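Local coordinates for protein GH61E (Thielavia terrestris, PDB 3EJA) that probably cleaves cellulose and other polysaccharides oxidatively, as a copper-dependent lytic polysaccharide monooxygenase of family AA9, at residues W4-R17 against A150-T162. Residues are numbered along the deposited sequence; the frame is centred on the assembly and turned at random. Where two conformers were deposited one is given.
Sequences WPRVNDGADWQQVR and AQFYISCAQLSVT. With SO4 (sulfate ion), chain I.
Trp4 meets strand 151-162 through ring and backbone. The indole turns its NE1 edge toward Tyr153 O, 3.0 Å from NE1 in a weak, bent bond, while Trp4 O accepts a 2.6 Å bond from Ser155 OG in the carbonyl plane, on a lone pair. That hydroxyl, held between backbone N and carbonyl carbon (chi1 78°), also bonds to Tyr60. Val7 lays CG1 against Ala157 CB at 3.8 Å. Gln15 O accepts from Gln158 N, Val16, its backbone bridged to Ala157, sets CG2 against the same methyl, and Arg17 N donates to Cys156 O (2.9 Å). The extended Arg17 chain crosses the Gln158 side chain at about a right angle, and Arg17 NE donates to Gln158 OE1 at 2.8 Å, nearly straight and in the guanidinium plane; NH1 and NH2 bond to Asn89 and Trp88. A leucine here removes the guanidinium, and Gln158 OE1, Trp88 O and Asn89 OD1 would probably lose their charged mate, the Gln158 amide freer to turn. Trp4 and Val7 thus pack from the three-stranded sheet, while residues 15-17 pair directly with the strand carrying Tyr153 of the magnesium site, probably copper in the working enzyme; in this buried contact the polar groups of Trp4, Ser155, Arg17 and Gln158 are paired.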
loop_
_atom_site.group_PDB
_atom_site.type_symbol
_atom_site.label_atom_id
_atom_site.label_comp_id
_atom_site.label_asym_id
_atom_site.label_seq_id
_atom_site.Cartn_x
_atom_site.Cartn_y
_atom_site.Cartn_z
ATOM N N TRP A 4 -1.904 7.402 -6.388
ATOM C CA TRP A 4 -1.007 6.332 -6.825
ATOM C C TRP A 4 -1.600 5.750 -8.133
ATOM O O TRP A 4 -2.209 4.675 -8.113
ATOM C CB TRP A 4 -0.945 5.231 -5.761
ATOM C CG TRP A 4 -0.155 5.515 -4.509
ATOM C CD1 TRP A 4 -0.653 5.896 -3.295
ATOM C CD2 TRP A 4 1.266 5.377 -4.334
ATOM N NE1 TRP A 4 0.367 6.022 -2.380
ATOM C CE2 TRP A 4 1.554 5.702 -2.987
ATOM C CE3 TRP A 4 2.321 5.014 -5.184
ATOM C CZ2 TRP A 4 2.857 5.678 -2.468
ATOM C CZ3 TRP A 4 3.619 4.984 -4.669
ATOM C CH2 TRP A 4 3.873 5.322 -3.322
ATOM N N PRO A 5 -1.463 6.482 -9.264
ATOM C CA PRO A 5 -2.289 6.176 -10.446
ATOM C C PRO A 5 -1.767 5.098 -11.420
ATOM O O PRO A 5 -2.546 4.598 -12.237
ATOM C CB PRO A 5 -2.361 7.525 -11.163
ATOM C CG PRO A 5 -1.013 8.172 -10.871
ATOM C CD PRO A 5 -0.590 7.655 -9.491
ATOM N N ARG A 6 -0.480 4.756 -11.342
ATOM C CA ARG A 6 0.169 3.954 -12.388
ATOM C C ARG A 6 1.194 2.956 -11.870
ATOM O O ARG A 6 1.869 3.200 -10.858
ATOM C CB ARG A 6 0.914 4.871 -13.376
ATOM C CG ARG A 6 0.070 5.838 -14.173
ATOM C CD ARG A 6 0.931 6.780 -15.027
ATOM N NE ARG A 6 1.560 7.839 -14.239
ATOM C CZ ARG A 6 2.873 8.026 -14.115
ATOM N NH1 ARG A 6 3.739 7.235 -14.740
ATOM N NH2 ARG A 6 3.327 9.019 -13.359
ATOM N N VAL A 7 1.340 1.857 -12.603
ATOM C CA VAL A 7 2.428 0.905 -12.382
ATOM C C VAL A 7 3.235 0.743 -13.670
ATOM O O VAL A 7 2.676 0.845 -14.775
ATOM C CB VAL A 7 1.938 -0.477 -11.864
ATOM C CG1 VAL A 7 1.598 -0.397 -10.375
ATOM C CG2 VAL A 7 0.750 -0.998 -12.687
ATOM N N ASN A 8 4.536 0.505 -13.515
ATOM C CA ASN A 8 5.474 0.406 -14.645
ATOM C C ASN A 8 5.243 1.470 -15.729
ATOM O O ASN A 8 5.242 2.670 -15.434
ATOM C CB ASN A 8 5.485 -1.016 -15.232
ATOM C CG ASN A 8 6.143 -2.019 -14.304
ATOM O OD1 ASN A 8 6.427 -1.710 -13.148
ATOM N ND2 ASN A 8 6.384 -3.224 -14.801
ATOM N N ASP A 9 5.022 1.030 -16.970
ATOM C CA ASP A 9 4.864 1.945 -18.113
ATOM C C ASP A 9 3.392 2.218 -18.476
ATOM O O ASP A 9 3.092 2.812 -19.526
ATOM C CB ASP A 9 5.576 1.358 -19.337
ATOM C CG ASP A 9 4.979 0.022 -19.778
ATOM O OD1 ASP A 9 4.499 -0.756 -18.915
ATOM O OD2 ASP A 9 4.995 -0.250 -20.996
ATOM N N GLY A 10 2.476 1.788 -17.613
ATOM C CA GLY A 10 1.046 1.931 -17.871
ATOM C C GLY A 10 0.526 3.343 -17.659
ATOM O O GLY A 10 1.187 4.175 -17.034
ATOM N N ALA A 11 -0.669 3.605 -18.183
ATOM C CA ALA A 11 -1.323 4.909 -18.037
ATOM C C ALA A 11 -2.096 4.994 -16.725
ATOM O O ALA A 11 -2.247 3.999 -16.015
ATOM C CB ALA A 11 -2.268 5.180 -19.215
ATOM N N ASP A 12 -2.585 6.192 -16.410
ATOM C CA ASP A 12 -3.363 6.417 -15.192
ATOM C C ASP A 12 -4.538 5.451 -15.141
ATOM O O ASP A 12 -5.345 5.395 -16.073
ATOM C CB ASP A 12 -3.913 7.843 -15.143
ATOM C CG ASP A 12 -2.871 8.885 -14.766
ATOM O OD1 ASP A 12 -1.719 8.545 -14.459
ATOM O OD2 ASP A 12 -3.251 10.080 -14.779
ATOM N N TRP A 13 -4.611 4.682 -14.057
ATOM C CA TRP A 13 -5.728 3.753 -13.785
ATOM C C TRP A 13 -5.930 2.675 -14.860
ATOM O O TRP A 13 -7.046 2.191 -15.064
ATOM C CB TRP A 13 -7.037 4.524 -13.511
ATOM C CG TRP A 13 -6.803 5.773 -12.719
ATOM C CD1 TRP A 13 -6.926 7.066 -13.160
ATOM C CD2 TRP A 13 -6.350 5.850 -11.362
ATOM N NE1 TRP A 13 -6.604 7.940 -12.147
ATOM C CE2 TRP A 13 -6.236 7.222 -11.036
ATOM C CE3 TRP A 13 -6.034 4.893 -10.389
ATOM C CZ2 TRP A 13 -5.827 7.660 -9.772
ATOM C CZ3 TRP A 13 -5.625 5.329 -9.125
ATOM C CH2 TRP A 13 -5.522 6.698 -8.832
ATOM N N GLN A 14 -4.847 2.297 -15.537
ATOM C CA GLN A 14 -4.935 1.265 -16.570
ATOM C C GLN A 14 -4.838 -0.137 -15.965
ATOM O O GLN A 14 -5.714 -0.979 -16.195
ATOM C CB GLN A 14 -3.887 1.484 -17.659
ATOM C CG GLN A 14 -4.014 0.509 -18.811
ATOM C CD GLN A 14 -3.062 0.824 -19.937
ATOM O OE1 GLN A 14 -2.069 1.538 -19.751
ATOM N NE2 GLN A 14 -3.352 0.289 -21.120
ATOM N N GLN A 15 -3.774 -0.375 -15.200
ATOM C CA GLN A 15 -3.623 -1.601 -14.420
ATOM C C GLN A 15 -3.916 -1.331 -12.941
ATOM O O GLN A 15 -3.823 -2.234 -12.113
ATOM C CB GLN A 15 -2.210 -2.190 -14.588
ATOM C CG GLN A 15 -1.884 -2.669 -16.010
ATOM C CD GLN A 15 -1.338 -1.558 -16.903
ATOM O OE1 GLN A 15 -0.928 -0.497 -16.425
ATOM N NE2 GLN A 15 -1.324 -1.807 -18.214
ATOM N N VAL A 16 -4.259 -0.082 -12.623
ATOM C CA VAL A 16 -4.581 0.330 -11.252
ATOM C C VAL A 16 -6.080 0.645 -11.137
ATOM O O VAL A 16 -6.612 1.427 -11.919
ATOM C CB VAL A 16 -3.738 1.573 -10.811
ATOM C CG1 VAL A 16 -4.118 2.017 -9.395
ATOM C CG2 VAL A 16 -2.246 1.267 -10.877
ATOM N N ARG A 17 -6.764 0.027 -10.172
ATOM C CA ARG A 17 -8.187 0.325 -9.951
ATOM C C ARG A 17 -8.366 1.803 -9.598
ATOM O O ARG A 17 -7.632 2.347 -8.761
ATOM C CB ARG A 17 -8.784 -0.579 -8.868
ATOM C CG ARG A 17 -8.652 -2.082 -9.198
ATOM C CD ARG A 17 -9.354 -2.947 -8.173
ATOM N NE ARG A 17 -9.533 -4.317 -8.666
ATOM C CZ ARG A 17 -10.234 -5.255 -8.031
ATOM N NH1 ARG A 17 -10.825 -4.977 -6.874
ATOM N NH2 ARG A 17 -10.349 -6.471 -8.555
ATOM N N ALA A 150 -4.152 10.942 10.827
ATOM C CA ALA A 150 -3.314 10.351 9.776
ATOM C C ALA A 150 -4.025 10.377 8.408
ATOM O O ALA A 150 -5.238 10.183 8.335
ATOM C CB ALA A 150 -2.916 8.923 10.140
ATOM N N GLN A 151 -3.263 10.619 7.341
ATOM C CA GLN A 151 -3.841 10.689 5.985
ATOM C C GLN A 151 -3.301 9.558 5.112
ATOM O O GLN A 151 -2.105 9.512 4.817
ATOM C CB GLN A 151 -3.565 12.059 5.347
ATOM C CG GLN A 151 -4.215 13.216 6.091
ATOM C CD GLN A 151 -3.857 14.585 5.526
ATOM O OE1 GLN A 151 -3.119 14.703 4.539
ATOM N NE2 GLN A 151 -4.385 15.631 6.153
ATOM N N PHE A 152 -4.184 8.640 4.719
ATOM C CA PHE A 152 -3.790 7.492 3.893
ATOM C C PHE A 152 -3.990 7.754 2.405
ATOM O O PHE A 152 -5.100 8.056 1.964
ATOM C CB PHE A 152 -4.559 6.224 4.322
ATOM C CG PHE A 152 -4.234 5.769 5.723
ATOM C CD1 PHE A 152 -4.823 6.391 6.826
ATOM C CD2 PHE A 152 -3.343 4.718 5.938
ATOM C CE1 PHE A 152 -4.517 5.987 8.127
ATOM C CE2 PHE A 152 -3.028 4.300 7.235
ATOM C CZ PHE A 152 -3.615 4.937 8.337
ATOM N N TYR A 153 -2.900 7.630 1.651
ATOM C CA TYR A 153 -2.918 7.760 0.195
ATOM C C TYR A 153 -2.687 6.371 -0.374
ATOM O O TYR A 153 -1.630 5.782 -0.155
ATOM C CB TYR A 153 -1.855 8.775 -0.270
ATOM C CG TYR A 153 -2.099 10.148 0.313
ATOM C CD1 TYR A 153 -2.966 11.042 -0.319
ATOM C CD2 TYR A 153 -1.503 10.539 1.521
ATOM C CE1 TYR A 153 -3.225 12.288 0.219
ATOM C CE2 TYR A 153 -1.759 11.798 2.071
ATOM C CZ TYR A 153 -2.619 12.661 1.411
ATOM O OH TYR A 153 -2.882 13.909 1.925
ATOM N N ILE A 154 -3.702 5.849 -1.073
ATOM C CA ILE A 154 -3.818 4.418 -1.396
ATOM C C ILE A 154 -4.279 4.171 -2.835
ATOM O O ILE A 154 -5.056 4.946 -3.374
ATOM C CB ILE A 154 -4.861 3.719 -0.431
ATOM C CG1 ILE A 154 -4.359 3.702 1.025
ATOM C CG2 ILE A 154 -5.225 2.284 -0.887
ATOM C CD1 ILE A 154 -5.498 3.614 2.056
ATOM N N SER A 155 -3.810 3.076 -3.431
ATOM C CA SER A 155 -4.480 2.460 -4.588
ATOM C C SER A 155 -4.125 0.967 -4.678
ATOM O O SER A 155 -3.253 0.492 -3.948
ATOM C CB SER A 155 -4.140 3.182 -5.897
ATOM O OG SER A 155 -2.866 2.806 -6.354
ATOM N N CYS A 156 -4.790 0.232 -5.570
ATOM C CA CYS A 156 -4.447 -1.173 -5.796
ATOM C C CYS A 156 -4.287 -1.501 -7.268
ATOM O O CYS A 156 -5.134 -1.135 -8.091
ATOM C CB CYS A 156 -5.495 -2.105 -5.190
ATOM S SG CYS A 156 -5.653 -2.025 -3.393
ATOM N N ALA A 157 -3.198 -2.198 -7.584
ATOM C CA ALA A 157 -2.895 -2.597 -8.958
ATOM C C ALA A 157 -3.233 -4.069 -9.161
ATOM O O ALA A 157 -3.209 -4.852 -8.205
ATOM C CB ALA A 157 -1.421 -2.345 -9.276
ATOM N N GLN A 158 -3.547 -4.427 -10.409
ATOM C CA GLN A 158 -3.865 -5.812 -10.781
ATOM C C GLN A 158 -2.663 -6.457 -11.468
ATOM O O GLN A 158 -2.175 -5.952 -12.486
ATOM C CB GLN A 158 -5.111 -5.853 -11.676
ATOM C CG GLN A 158 -6.351 -5.249 -10.982
ATOM C CD GLN A 158 -7.627 -5.221 -11.825
ATOM O OE1 GLN A 158 -8.713 -4.980 -11.288
ATOM N NE2 GLN A 158 -7.510 -5.457 -13.133
ATOM N N LEU A 159 -2.187 -7.554 -10.882
ATOM C CA LEU A 159 -0.978 -8.257 -11.325
ATOM C C LEU A 159 -1.259 -9.702 -11.737
ATOM O O LEU A 159 -2.133 -10.365 -11.168
ATOM C CB LEU A 159 0.067 -8.262 -10.194
ATOM C CG LEU A 159 1.108 -7.134 -10.099
ATOM C CD1 LEU A 159 0.486 -5.757 -10.237
ATOM C CD2 LEU A 159 1.933 -7.239 -8.803
ATOM N N SER A 160 -0.504 -10.171 -12.729
ATOM C CA SER A 160 -0.382 -11.592 -13.012
ATOM C C SER A 160 1.068 -12.001 -12.770
ATOM O O SER A 160 1.962 -11.605 -13.522
ATOM C CB SER A 160 -0.799 -11.900 -14.454
ATOM O OG SER A 160 -0.623 -13.273 -14.730
ATOM N N VAL A 161 1.286 -12.781 -11.712
ATOM C CA VAL A 161 2.616 -13.207 -11.292
ATOM C C VAL A 161 2.906 -14.632 -11.774
ATOM O O VAL A 161 2.133 -15.556 -11.515
ATOM C CB VAL A 161 2.782 -13.110 -9.748
ATOM C CG1 VAL A 161 4.151 -13.624 -9.299
ATOM C CG2 VAL A 161 2.569 -11.671 -9.281
ATOM N N THR A 162 4.019 -14.792 -12.486
ATOM C CA THR A 162 4.441 -16.102 -12.979
ATOM C C THR A 162 5.803 -16.476 -12.399
ATOM O O THR A 162 6.508 -15.627 -11.861
ATOM C CB THR A 162 4.507 -16.135 -14.529
ATOM O OG1 THR A 162 5.420 -15.133 -14.990
ATOM C CG2 THR A 162 3.130 -15.870 -15.133
HETATM S S SO4 I . -3.617 19.115 5.313
HETATM O O1 SO4 I . -4.300 18.248 6.268
HETATM O O2 SO4 I . -3.084 20.272 6.025
HETATM O O3 SO4 I . -2.549 18.377 4.649
HETATM O O4 SO4 I . -4.573 19.573 4.306
HETATM O O HOH W 1 -4.760 7.048 -5.179
HETATM O O HOH W 2 -7.230 1.541 -6.279
#